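Local atomic coordinates of terminase large subunit (PDB entry 5M1P), a protein that acts as the ATP-driven motor that moves viral DNA into empty capsids and, through its RNase H-like nuclease domain, cuts the viral genome to start and end packaging. Residues Thr115-Lys120 against Glu126-Asn131; Arg154-Tyr159 against Gly174-Val179; Asp75-Leu80 against Asp108-Asn113; Ser50-Leu55 against Lys81-Asp86. All blocks are in the same frame, centred on the assembly; numbering follows the deposited sequence.

Contact 1. Residues Thr115-Lys120 against Glu126-Asn131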
loop_
_atom_site.group_PDB
_atom_site.type_symbol
_atom_site.label_atom_id
_atom_site.label_comp_id
_atom_site.label_asym_id
_atom_site.label_seq_id
_atom_site.Cartn_x
_atom_site.Cartn_y
_atom_site.Cartn_z
ATOM N N THR A 115 -10.877 -8.266 0.580
ATOM C CA THR A 115 -10.277 -9.575 0.394
ATOM C C THR A 115 -9.029 -9.614 1.278
ATOM O O THR A 115 -8.194 -8.704 1.200
ATOM C CB THR A 115 -9.892 -9.813 -1.075
ATOM O OG1 THR A 115 -11.081 -9.807 -1.864
ATOM C CG2 THR A 115 -9.220 -11.159 -1.264
ATOM N N PRO A 116 -8.905 -10.641 2.142
ATOM C CA PRO A 116 -7.699 -10.738 2.967
ATOM C C PRO A 116 -6.484 -11.193 2.155
ATOM O O PRO A 116 -6.580 -12.117 1.325
ATOM C CB PRO A 116 -8.073 -11.788 4.021
ATOM C CG PRO A 116 -9.108 -12.636 3.366
ATOM C CD PRO A 116 -9.832 -11.763 2.376
ATOM N N LEU A 117 -5.358 -10.528 2.388
ATOM C CA LEU A 117 -4.073 -10.934 1.851
ATOM C C LEU A 117 -3.060 -10.815 2.999
ATOM O O LEU A 117 -2.315 -9.841 3.063
ATOM C CB LEU A 117 -3.684 -10.078 0.636
ATOM C CG LEU A 117 -2.742 -10.770 -0.355
ATOM C CD1 LEU A 117 -2.627 -9.952 -1.634
ATOM C CD2 LEU A 117 -1.364 -11.023 0.239
ATOM N N PRO A 118 -3.058 -11.797 3.922
ATOM C CA PRO A 118 -2.158 -11.698 5.074
ATOM C C PRO A 118 -0.698 -11.831 4.671
ATOM O O PRO A 118 -0.322 -12.810 4.019
ATOM C CB PRO A 118 -2.587 -12.870 5.962
ATOM C CG PRO A 118 -3.245 -13.831 5.055
ATOM C CD PRO A 118 -3.871 -13.025 3.963
ATOM N N VAL A 119 0.109 -10.859 5.072
ATOM C CA VAL A 119 1.533 -10.855 4.724
ATOM C C VAL A 119 2.234 -11.637 5.828
ATOM O O VAL A 119 2.865 -11.081 6.733
ATOM C CB VAL A 119 2.082 -9.434 4.506
ATOM C CG1 VAL A 119 3.542 -9.498 4.079
ATOM C CG2 VAL A 119 1.277 -8.703 3.425
ATOM N N LYS A 120 2.101 -12.954 5.717
ATOM C CA LYS A 120 2.335 -13.860 6.845
ATOM C C LYS A 120 3.686 -14.543 6.829
ATOM O O LYS A 120 3.998 -15.333 7.731
ATOM C CB LYS A 120 1.222 -14.910 6.908
ATOM C CG LYS A 120 1.135 -15.854 5.713
ATOM C CD LYS A 120 -0.140 -16.684 5.765
ATOM C CE LYS A 120 -0.028 -17.821 6.771
ATOM N NZ LYS A 120 0.681 -18.983 6.172
ATOM N N GLU A 126 7.756 -11.463 -0.530
ATOM C CA GLU A 126 8.603 -11.438 -1.728
ATOM C C GLU A 126 7.789 -11.517 -3.011
ATOM O O GLU A 126 8.124 -10.856 -3.988
ATOM C CB GLU A 126 9.680 -12.526 -1.649
ATOM C CG GLU A 126 10.790 -12.166 -0.671
ATOM C CD GLU A 126 11.451 -13.361 0.002
ATOM O OE1 GLU A 126 11.476 -14.474 -0.572
ATOM O OE2 GLU A 126 11.950 -13.167 1.127
ATOM N N GLN A 127 6.693 -12.266 -2.987
ATOM C CA GLN A 127 5.807 -12.360 -4.139
ATOM C C GLN A 127 5.125 -11.017 -4.446
ATOM O O GLN A 127 5.075 -10.572 -5.593
ATOM C CB GLN A 127 4.759 -13.437 -3.881
ATOM C CG GLN A 127 3.999 -13.869 -5.117
ATOM C CD GLN A 127 3.351 -15.225 -4.946
ATOM O OE1 GLN A 127 3.377 -16.054 -5.857
ATOM N NE2 GLN A 127 2.783 -15.469 -3.769
ATOM N N LEU A 128 4.621 -10.374 -3.394
ATOM C CA LEU A 128 4.032 -9.029 -3.489
ATOM C C LEU A 128 5.025 -7.991 -3.994
ATOM O O LEU A 128 4.738 -7.220 -4.923
ATOM C CB LEU A 128 3.500 -8.589 -2.120
ATOM C CG LEU A 128 2.224 -9.274 -1.646
ATOM C CD1 LEU A 128 1.963 -8.968 -0.184
ATOM C CD2 LEU A 128 1.042 -8.843 -2.506
ATOM N N ILE A 129 6.197 -7.969 -3.385
ATOM C CA ILE A 129 7.214 -6.979 -3.743
ATOM C C ILE A 129 7.787 -7.204 -5.145
ATOM O O ILE A 129 7.955 -6.245 -5.900
ATOM C CB ILE A 129 8.339 -6.943 -2.693
ATOM C CG1 ILE A 129 7.803 -6.428 -1.344
ATOM C CG2 ILE A 129 9.520 -6.113 -3.188
ATOM C CD1 ILE A 129 7.336 -4.984 -1.312
ATOM N N SER A 130 8.085 -8.452 -5.490
ATOM C CA SER A 130 8.596 -8.756 -6.825
ATOM C C SER A 130 7.584 -8.354 -7.903
ATOM O O SER A 130 7.974 -7.816 -8.932
ATOM C CB SER A 130 8.992 -10.227 -6.962
ATOM O OG SER A 130 7.890 -11.086 -6.808
ATOM N N ASN A 131 6.295 -8.568 -7.655
ATOM C CA ASN A 131 5.277 -8.120 -8.572
ATOM C C ASN A 131 5.315 -6.599 -8.735
ATOM O O ASN A 131 5.293 -6.097 -9.862
ATOM C CB ASN A 131 3.901 -8.575 -8.094
ATOM C CG ASN A 131 2.803 -8.150 -9.040
ATOM O OD1 ASN A 131 2.762 -8.597 -10.182
ATOM N ND2 ASN A 131 1.926 -7.266 -8.579
#

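Contact 2. Residues Arg154-Tyr159 against Gly174-Val179. With CA (calcium ion), chain C.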
loop_
_atom_site.group_PDB
_atom_site.type_symbol
_atom_site.label_atom_id
_atom_site.label_comp_id
_atom_site.label_asym_id
_atom_site.label_seq_id
_atom_site.Cartn_x
_atom_site.Cartn_y
_atom_site.Cartn_z
ATOM N N ARG A 154 12.854 4.071 -2.384
ATOM C CA ARG A 154 14.321 4.117 -2.567
ATOM C C ARG A 154 15.084 3.368 -1.473
ATOM O O ARG A 154 16.075 2.685 -1.750
ATOM C CB ARG A 154 14.803 5.569 -2.623
ATOM N N ASN A 155 14.590 3.469 -0.243
ATOM C CA ASN A 155 15.249 2.850 0.920
ATOM C C ASN A 155 14.784 1.436 1.242
ATOM O O ASN A 155 15.164 0.898 2.281
ATOM C CB ASN A 155 15.144 3.765 2.145
ATOM C CG ASN A 155 16.243 4.808 2.179
ATOM O OD1 ASN A 155 16.862 5.088 1.149
ATOM N ND2 ASN A 155 16.510 5.365 3.351
ATOM N N PHE A 156 14.041 0.790 0.348
ATOM C CA PHE A 156 13.632 -0.589 0.570
ATOM C C PHE A 156 14.692 -1.507 -0.021
ATOM O O PHE A 156 14.967 -1.433 -1.218
ATOM C CB PHE A 156 12.272 -0.821 -0.073
ATOM C CG PHE A 156 11.545 -1.996 0.487
ATOM C CD1 PHE A 156 11.106 -1.975 1.813
ATOM C CD2 PHE A 156 11.300 -3.124 -0.294
ATOM C CE1 PHE A 156 10.426 -3.050 2.345
ATOM C CE2 PHE A 156 10.613 -4.200 0.233
ATOM C CZ PHE A 156 10.182 -4.166 1.555
ATOM N N ARG A 157 15.300 -2.355 0.814
ATOM C CA ARG A 157 16.519 -3.074 0.455
ATOM C C ARG A 157 16.476 -4.553 0.786
ATOM O O ARG A 157 15.662 -5.011 1.591
ATOM C CB ARG A 157 17.722 -2.470 1.166
ATOM C CG ARG A 157 17.844 -0.969 1.090
ATOM C CD ARG A 157 18.019 -0.408 -0.309
ATOM N NE ARG A 157 18.140 1.046 -0.217
ATOM C CZ ARG A 157 19.224 1.691 0.228
ATOM N NH1 ARG A 157 20.315 1.033 0.619
ATOM N NH2 ARG A 157 19.216 3.014 0.298
ATOM N N TYR A 158 17.404 -5.276 0.160
ATOM C CA TYR A 158 17.613 -6.699 0.389
ATOM C C TYR A 158 18.643 -6.917 1.482
ATOM O O TYR A 158 19.690 -6.281 1.495
ATOM C CB TYR A 158 18.146 -7.375 -0.875
ATOM C CG TYR A 158 17.165 -7.542 -1.993
ATOM C CD1 TYR A 158 16.116 -8.441 -1.888
ATOM C CD2 TYR A 158 17.317 -6.843 -3.194
ATOM C CE1 TYR A 158 15.230 -8.637 -2.941
ATOM C CE2 TYR A 158 16.431 -7.029 -4.249
ATOM C CZ TYR A 158 15.382 -7.919 -4.110
ATOM O OH TYR A 158 14.494 -8.123 -5.136
ATOM N N TYR A 159 18.340 -7.849 2.378
ATOM C CA TYR A 159 19.276 -8.359 3.379
ATOM C C TYR A 159 19.193 -9.884 3.377
ATOM O O TYR A 159 18.400 -10.465 2.643
ATOM C CB TYR A 159 18.932 -7.777 4.747
ATOM C CG TYR A 159 19.019 -6.278 4.756
ATOM C CD1 TYR A 159 20.242 -5.646 4.922
ATOM C CD2 TYR A 159 17.890 -5.486 4.555
ATOM C CE1 TYR A 159 20.343 -4.269 4.911
ATOM C CE2 TYR A 159 17.977 -4.111 4.543
ATOM C CZ TYR A 159 19.206 -3.505 4.715
ATOM O OH TYR A 159 19.314 -2.140 4.688
ATOM N N GLY A 174 14.073 2.457 9.221
ATOM C CA GLY A 174 12.953 3.031 8.489
ATOM C C GLY A 174 11.687 2.209 8.492
ATOM O O GLY A 174 11.586 1.155 9.138
ATOM N N HIS A 175 10.719 2.735 7.751
ATOM C CA HIS A 175 9.372 2.206 7.688
ATOM C C HIS A 175 9.119 1.616 6.314
ATOM O O HIS A 175 9.794 1.978 5.339
ATOM C CB HIS A 175 8.339 3.312 7.931
ATOM C CG HIS A 175 8.677 4.243 9.049
ATOM N ND1 HIS A 175 8.932 3.813 10.333
ATOM C CD2 HIS A 175 8.793 5.589 9.072
ATOM C CE1 HIS A 175 9.197 4.857 11.097
ATOM N NE2 HIS A 175 9.115 5.945 10.357
ATOM N N ASP A 176 8.111 0.749 6.215
ATOM C CA ASP A 176 7.731 0.181 4.918
ATOM C C ASP A 176 6.222 0.148 4.680
ATOM O O ASP A 176 5.777 -0.557 3.778
ATOM C CB ASP A 176 8.342 -1.217 4.733
ATOM C CG ASP A 176 7.769 -2.244 5.687
ATOM O OD1 ASP A 176 6.876 -1.908 6.480
ATOM O OD2 ASP A 176 8.228 -3.407 5.630
ATOM N N ASP A 177 5.456 0.935 5.435
ATOM C CA ASP A 177 3.989 0.858 5.353
ATOM C C ASP A 177 3.494 1.299 3.982
ATOM O O ASP A 177 2.510 0.765 3.475
ATOM C CB ASP A 177 3.306 1.725 6.415
ATOM C CG ASP A 177 3.977 1.643 7.754
ATOM O OD1 ASP A 177 4.883 2.467 8.007
ATOM O OD2 ASP A 177 3.622 0.756 8.554
ATOM N N ILE A 178 4.157 2.302 3.406
ATOM C CA ILE A 178 3.779 2.788 2.072
ATOM C C ILE A 178 4.122 1.729 1.022
ATOM O O ILE A 178 3.316 1.400 0.150
ATOM C CB ILE A 178 4.476 4.109 1.702
ATOM C CG1 ILE A 178 4.106 5.225 2.691
ATOM C CG2 ILE A 178 4.142 4.515 0.260
ATOM C CD1 ILE A 178 4.971 6.457 2.570
ATOM N N VAL A 179 5.319 1.168 1.133
ATOM C CA VAL A 179 5.769 0.124 0.206
ATOM C C VAL A 179 4.776 -1.033 0.182
ATOM O O VAL A 179 4.348 -1.486 -0.880
ATOM C CB VAL A 179 7.184 -0.392 0.577
ATOM C CG1 VAL A 179 7.606 -1.518 -0.355
ATOM C CG2 VAL A 179 8.201 0.750 0.517
HETATM CA CA CA C . 1.521 -0.220 9.243
HETATM O O HOH W 1 2.769 -2.172 9.481
#

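Contact 3. Residues Asp75-Leu80 against Asp108-Asn113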
loop_
_atom_site.group_PDB
_atom_site.type_symbol
_atom_site.label_atom_id
_atom_site.label_comp_id
_atom_site.label_asym_id
_atom_site.label_seq_id
_atom_site.Cartn_x
_atom_site.Cartn_y
_atom_site.Cartn_z
ATOM N N ASP A 75 -11.187 4.145 13.744
ATOM C CA ASP A 75 -11.003 5.246 12.789
ATOM C C ASP A 75 -10.329 4.767 11.502
ATOM O O ASP A 75 -10.713 5.187 10.406
ATOM C CB ASP A 75 -10.216 6.390 13.436
ATOM C CG ASP A 75 -10.127 7.623 12.560
ATOM O OD1 ASP A 75 -11.088 7.911 11.811
ATOM O OD2 ASP A 75 -9.092 8.311 12.651
ATOM N N GLN A 76 -9.346 3.882 11.616
ATOM C CA GLN A 76 -8.721 3.309 10.410
ATOM C C GLN A 76 -9.739 2.600 9.527
ATOM O O GLN A 76 -9.759 2.797 8.309
ATOM C CB GLN A 76 -7.596 2.360 10.781
ATOM C CG GLN A 76 -6.412 3.064 11.407
ATOM C CD GLN A 76 -5.330 2.095 11.774
ATOM O OE1 GLN A 76 -4.973 1.231 10.973
ATOM N NE2 GLN A 76 -4.809 2.211 12.994
ATOM N N VAL A 77 -10.594 1.795 10.149
ATOM C CA VAL A 77 -11.649 1.092 9.422
ATOM C C VAL A 77 -12.665 2.082 8.831
ATOM O O VAL A 77 -13.093 1.918 7.686
ATOM C CB VAL A 77 -12.327 0.009 10.291
ATOM C CG1 VAL A 77 -13.530 -0.581 9.571
ATOM C CG2 VAL A 77 -11.332 -1.097 10.624
ATOM N N ALA A 78 -13.038 3.111 9.585
ATOM C CA ALA A 78 -13.968 4.134 9.067
ATOM C C ALA A 78 -13.368 4.891 7.882
ATOM O O ALA A 78 -14.080 5.208 6.924
ATOM C CB ALA A 78 -14.360 5.121 10.163
ATOM N N ARG A 79 -12.070 5.171 7.938
ATOM C CA ARG A 79 -11.405 5.902 6.847
ATOM C C ARG A 79 -11.338 5.017 5.608
ATOM O O ARG A 79 -11.557 5.480 4.473
ATOM C CB ARG A 79 -10.006 6.375 7.264
ATOM C CG ARG A 79 -9.982 7.400 8.392
ATOM C CD ARG A 79 -10.585 8.752 8.065
ATOM N NE ARG A 79 -10.419 9.691 9.182
ATOM C CZ ARG A 79 -11.174 10.771 9.420
ATOM N NH1 ARG A 79 -10.902 11.535 10.476
ATOM N NH2 ARG A 79 -12.209 11.094 8.637
ATOM N N LEU A 80 -11.078 3.738 5.817
ATOM C CA LEU A 80 -11.102 2.763 4.735
ATOM C C LEU A 80 -12.493 2.652 4.095
ATOM O O LEU A 80 -12.621 2.618 2.869
ATOM C CB LEU A 80 -10.658 1.421 5.299
ATOM C CG LEU A 80 -10.133 0.315 4.421
ATOM C CD1 LEU A 80 -9.112 0.802 3.407
ATOM C CD2 LEU A 80 -9.498 -0.701 5.362
ATOM N N ASP A 108 -15.703 -6.897 9.060
ATOM C CA ASP A 108 -16.935 -7.645 8.814
ATOM C C ASP A 108 -18.166 -6.895 9.335
ATOM O O ASP A 108 -19.139 -6.725 8.595
ATOM C CB ASP A 108 -16.842 -9.058 9.404
ATOM C CG ASP A 108 -15.787 -9.909 8.716
ATOM O OD1 ASP A 108 -15.594 -9.755 7.490
ATOM O OD2 ASP A 108 -15.134 -10.726 9.406
ATOM N N ALA A 109 -18.106 -6.405 10.572
ATOM C CA ALA A 109 -19.231 -5.681 11.176
ATOM C C ALA A 109 -19.632 -4.421 10.399
ATOM O O ALA A 109 -20.820 -4.109 10.281
ATOM C CB ALA A 109 -18.938 -5.347 12.631
ATOM N N GLN A 110 -18.646 -3.736 9.823
ATOM C CA GLN A 110 -18.898 -2.510 9.062
ATOM C C GLN A 110 -19.208 -2.756 7.585
ATOM O O GLN A 110 -19.414 -1.808 6.833
ATOM C CB GLN A 110 -17.722 -1.546 9.232
ATOM C CG GLN A 110 -17.548 -1.070 10.667
ATOM C CD GLN A 110 -18.723 -0.215 11.118
ATOM O OE1 GLN A 110 -19.020 0.801 10.493
ATOM N NE2 GLN A 110 -19.411 -0.634 12.191
ATOM N N GLY A 111 -19.235 -4.019 7.167
ATOM C CA GLY A 111 -19.586 -4.368 5.791
ATOM C C GLY A 111 -18.579 -3.886 4.761
ATOM O O GLY A 111 -18.953 -3.559 3.635
ATOM N N ILE A 112 -17.302 -3.847 5.144
ATOM C CA ILE A 112 -16.257 -3.381 4.234
ATOM C C ILE A 112 -16.138 -4.399 3.104
ATOM O O ILE A 112 -16.189 -5.604 3.337
ATOM C CB ILE A 112 -14.882 -3.212 4.922
ATOM C CG1 ILE A 112 -14.979 -2.312 6.170
ATOM C CG2 ILE A 112 -13.849 -2.680 3.927
ATOM C CD1 ILE A 112 -15.486 -0.911 5.917
ATOM N N ASN A 113 -16.032 -3.898 1.877
ATOM C CA ASN A 113 -15.753 -4.730 0.721
ATOM C C ASN A 113 -14.257 -5.039 0.758
ATOM O O ASN A 113 -13.464 -4.161 0.477
ATOM C CB ASN A 113 -16.142 -3.950 -0.536
ATOM C CG ASN A 113 -16.046 -4.762 -1.803
ATOM O OD1 ASN A 113 -15.953 -5.986 -1.779
ATOM N ND2 ASN A 113 -16.083 -4.068 -2.936
#

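Contact 4. Residues Ser50-Leu55 against Lys81-Asp86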
loop_
_atom_site.group_PDB
_atom_site.type_symbol
_atom_site.label_atom_id
_atom_site.label_comp_id
_atom_site.label_asym_id
_atom_site.label_seq_id
_atom_site.Cartn_x
_atom_site.Cartn_y
_atom_site.Cartn_z
ATOM N N SER A 50 -0.615 3.687 9.177
ATOM C CA SER A 50 -1.589 3.046 8.316
ATOM C C SER A 50 -1.506 3.730 6.972
ATOM O O SER A 50 -1.413 4.944 6.925
ATOM C CB SER A 50 -3.001 3.218 8.879
ATOM O OG SER A 50 -3.314 4.579 9.144
ATOM N N VAL A 51 -1.524 2.937 5.901
ATOM C CA VAL A 51 -1.492 3.470 4.547
ATOM C C VAL A 51 -2.504 2.741 3.683
ATOM O O VAL A 51 -2.477 1.511 3.554
ATOM C CB VAL A 51 -0.106 3.336 3.914
ATOM C CG1 VAL A 51 -0.080 4.008 2.546
ATOM C CG2 VAL A 51 0.942 3.942 4.821
ATOM N N PHE A 52 -3.368 3.530 3.051
ATOM C CA PHE A 52 -4.411 3.021 2.172
ATOM C C PHE A 52 -4.165 3.602 0.789
ATOM O O PHE A 52 -4.185 4.816 0.631
ATOM C CB PHE A 52 -5.811 3.426 2.670
ATOM C CG PHE A 52 -6.081 3.112 4.122
ATOM C CD1 PHE A 52 -5.567 1.971 4.724
ATOM C CD2 PHE A 52 -6.878 3.959 4.884
ATOM C CE1 PHE A 52 -5.816 1.684 6.054
ATOM C CE2 PHE A 52 -7.139 3.667 6.214
ATOM C CZ PHE A 52 -6.603 2.539 6.800
ATOM N N SER A 53 -3.923 2.733 -0.190
ATOM C CA SER A 53 -3.556 3.148 -1.541
ATOM C C SER A 53 -4.664 2.760 -2.511
ATOM O O SER A 53 -4.862 1.580 -2.776
ATOM C CB SER A 53 -2.244 2.497 -1.955
ATOM O OG SER A 53 -1.184 2.929 -1.123
ATOM N N VAL A 54 -5.345 3.755 -3.062
ATOM C CA VAL A 54 -6.427 3.544 -4.010
ATOM C C VAL A 54 -5.845 3.457 -5.417
ATOM O O VAL A 54 -5.290 4.441 -5.920
ATOM C CB VAL A 54 -7.460 4.686 -3.944
ATOM C CG1 VAL A 54 -8.633 4.374 -4.855
ATOM C CG2 VAL A 54 -7.963 4.917 -2.524
ATOM N N LEU A 55 -5.987 2.285 -6.039
ATOM C CA LEU A 55 -5.472 1.986 -7.372
ATOM C C LEU A 55 -6.598 1.869 -8.378
ATOM O O LEU A 55 -7.533 1.112 -8.190
ATOM C CB LEU A 55 -4.691 0.680 -7.335
ATOM C CG LEU A 55 -4.127 0.162 -8.654
ATOM C CD1 LEU A 55 -3.208 1.186 -9.302
ATOM C CD2 LEU A 55 -3.382 -1.131 -8.404
ATOM N N LYS A 81 -13.529 2.613 4.933
ATOM C CA LYS A 81 -14.918 2.615 4.455
ATOM C C LYS A 81 -15.202 3.827 3.567
ATOM O O LYS A 81 -15.787 3.707 2.473
ATOM C CB LYS A 81 -15.887 2.610 5.635
ATOM C CG LYS A 81 -17.357 2.570 5.265
ATOM C CD LYS A 81 -18.197 2.413 6.522
ATOM C CE LYS A 81 -19.644 2.147 6.166
ATOM N NZ LYS A 81 -20.327 3.410 5.831
ATOM N N ALA A 82 -14.810 4.996 4.045
ATOM C CA ALA A 82 -15.043 6.223 3.292
ATOM C C ALA A 82 -14.311 6.213 1.952
ATOM O O ALA A 82 -14.904 6.546 0.932
ATOM C CB ALA A 82 -14.678 7.451 4.110
ATOM N N LEU A 83 -13.049 5.796 1.944
ATOM C CA LEU A 83 -12.284 5.682 0.690
ATOM C C LEU A 83 -12.919 4.713 -0.278
ATOM O O LEU A 83 -13.011 4.978 -1.469
ATOM C CB LEU A 83 -10.846 5.213 0.955
ATOM C CG LEU A 83 -9.865 6.272 1.415
ATOM C CD1 LEU A 83 -8.590 5.622 1.922
ATOM C CD2 LEU A 83 -9.561 7.249 0.281
ATOM N N SER A 84 -13.330 3.565 0.241
ATOM C CA SER A 84 -13.993 2.568 -0.575
ATOM C C SER A 84 -15.253 3.156 -1.213
ATOM O O SER A 84 -15.451 3.041 -2.421
ATOM C CB SER A 84 -14.354 1.342 0.255
ATOM O OG SER A 84 -15.130 0.435 -0.494
ATOM N N GLU A 85 -16.077 3.805 -0.396
ATOM C CA GLU A 85 -17.306 4.411 -0.891
ATOM C C GLU A 85 -17.027 5.531 -1.898
ATOM O O GLU A 85 -17.702 5.621 -2.924
ATOM C CB GLU A 85 -18.171 4.902 0.278
ATOM C CG GLU A 85 -18.798 3.765 1.080
ATOM C CD GLU A 85 -19.611 4.238 2.270
ATOM O OE1 GLU A 85 -20.044 3.368 3.056
ATOM O OE2 GLU A 85 -19.799 5.463 2.455
ATOM N N ASP A 86 -16.009 6.352 -1.630
ATOM C CA ASP A 86 -15.651 7.440 -2.536
ATOM C C ASP A 86 -15.293 6.905 -3.918
ATOM O O ASP A 86 -15.597 7.541 -4.914
ATOM C CB ASP A 86 -14.447 8.232 -2.017
ATOM C CG ASP A 86 -14.748 9.094 -0.776
ATOM O OD1 ASP A 86 -15.912 9.317 -0.407
ATOM O OD2 ASP A 86 -13.773 9.570 -0.169
#

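Contact 1. Residues Thr115-Lys120 against Glu126-Asn131
Leu117 and Val119, in the loop that leaves edge strand 114-116 of the RNase H-like sheet, pack on Leu128 of helix 122-137, the helix that follows in the chain. The apolar contact is made wholly by methyl groups. The forks of Leu117 and Leu128 run antiparallel alongside each other, CD1 of Leu117 lying 3.9 Å from CD2 of Leu128 and CD2 of Leu117 meeting CD1 of Leu128. That same Leu128 CD1 also takes a methyl of Val119, so one helix residue bridges two loop residues. Leu128 CG stands anti to its carbonyl carbon (chi1 -73°), which carries both methyls out to the loop. Helix 177-186 adds Leu184 against Leu117 and Met180 against Val119.

The polar bonds run to neighbouring parts of the fold. Backbone bonds of Thr115 and Leu117 to strand 91-94 hold the start of the loop on the sheet. Val119, centre of an inverse gamma turn, gives its N-H to OD1 of Asp95, probably a ligand of the second catalytic magnesium ion, so this turn is probably second shell to the nuclease site. The methyl turned to the helix is Val119 CG2, 3.7 Å from CD1 of Leu128.

Contact 2. Residues Arg154-Tyr159 against Gly174-Val179
This is a buried apolar contact between the small two-stranded antiparallel sheet (156-160 with 166-170) and the start of helix 177-186, the C-terminal helix of the RNase H-like fold, which brings an acidic metal ligand to the nuclease site. Phe156, the first residue of its strand, supplies one whole side. Its ring swings toward the helix with CG anti to the backbone N (chi1 -159°), and CG1 of Val179 sits almost exactly on the ring axis, 3.9 Å from the centroid and 4° off the normal. This is a CH-pi contact over the centre of one face, with the methyl nearly equidistant from the ring carbons. Asp176 comes in obliquely: its CB lies 3.7 Å from CE1 of Phe156, and its carboxylate plane is turned 45° from the ring. Met168 of the partner strand and Val7 also touch the Phe156 side chain.

Within the strand, the side chain of Arg157 folds back on the end of helix 147-154, its NE giving a bond of 3.0 Å to Arg154 O, in the carbonyl plane and on a lone pair. On the helix side, Glu152 OE1 accepts the N-H of Val179 and, weakly, that of Ile178, tying the first turn to helix 147-154. Asp177, the first residue of the helix, binds the calcium ion, which Asp42, Asp48 and the carbonyl oxygens of Phe43 and Tyr49 also bind. Asp177 OD2 meets the calcium ion at 2.4 Å, and water 1 lies 2.3 Å from the same calcium ion.

Contact 3. Residues Asp75-Leu80 against Asp108-Asn113
Val77 of helix 73-86 meets Ile112 and Gln110 where helix 101-109 ends, joining two helical elements of the RNase H-like fold. The turn beyond helix 101-109 is a Schellman motif: Gly111 takes positive phi (66°), and its N bonds back to Asp108 O at 3.1 Å. The reversal brings Ile112 to face helix 73-86.

The packed part is the buried pair Val77 and Ile112, whose side chains cross at a slant. CG1 of Val77 lies 4.1 Å from CG1 of Ile112 and 4.2 Å from CD1 of Ile112, so one methyl rests against the outer arm of the isoleucine. Beneath them, Val92 of strand 91-94 touches both Ile112 and Leu80, extending this apolar layer down to the sheet. Gln76 packs on Ser50 and Phe52 of strand 49-56, and its amide bonds to Gly44 N and Ala71 O in the loops nearby.

The looser side lies at Gln110, which is exposed. Its chain bends at chi2 (-66°), and only the aliphatic part takes part, CG coming to 4.2 Å from CG1 of Val77. On helix 73-86, Arg79 and Asp75 pair by charge alone, the carboxylate oxygen lying well out of the guanidinium plane. Back in the packed part, the methyl end of Ile112 also reaches the helix backbone: CD1 of Ile112 lies 4.1 Å from Val77 O.

Contact 4. Residues Ser50-Leu55 against Lys81-Asp86
Leu83 of helix 73-86 lays its two methyls over strand 49-56, one on Phe52 and the other on Val54. CD1 of Leu83 approaches Phe52 at the root of the side chain, 3.6 Å from CB of Phe52, and comes 3.8 Å from CD2 of Phe52 at the ring edge, near the ring plane and not over a face. The other branch, CD2 of Leu83, meets CG2 of Val54 at 4.0 Å. With CG anti to its carbonyl carbon (chi1 -80°), the leucine fork reaches down to the sheet and spans two strand residues that point to the same side. Glu66 and Ile39, on the strands flanking 49-56, also touch Leu83.

This is the helix-on-sheet packing of the RNase H-like fold, in which helix 73-86 packs against one face of the central sheet. On the opposite side of the strand lies helix 177-186: Val51 touches Asp177 and Ile178 there, and Ser53 OG bonds to Ser181 OG. On the outer surface of helix 73-86, Lys81 NZ and Glu85 OE1 form a salt bridge of 2.8 Å one turn apart. Ser84 OG bonds to Ala90 O, and Asp86 pairs with Arg25. No hydrogen bond joins the strand to the helix here, so their cohesion rests on buried methyl and ring-edge contacts, while polar and charged groups find partners elsewhere.

How the contacts relate
From the N terminus, contact 4 comes first, closing a loop from strand 49-56 through the neighbouring strand 61-69 to the end of helix 73-86. Contact 3 opens inside that loop and ends beyond it at residues 108-113, so the two cross; they share helix 73-86, and Ile112 CD1 packs on Lys81 CB. Contact 1 follows directly in sequence, a short closure from edge strand 114-116 to helix 122-137. Contact 2 comes last in series, closing the hairpin 156-170 onto helix 177-186. It touches contact 1 through Ile129, packed on Phe156 and Val179, and contact 4 through Val51 against Asp177, so that strand 49-56 carries contact 4 on one side and meets contact 2 on the other.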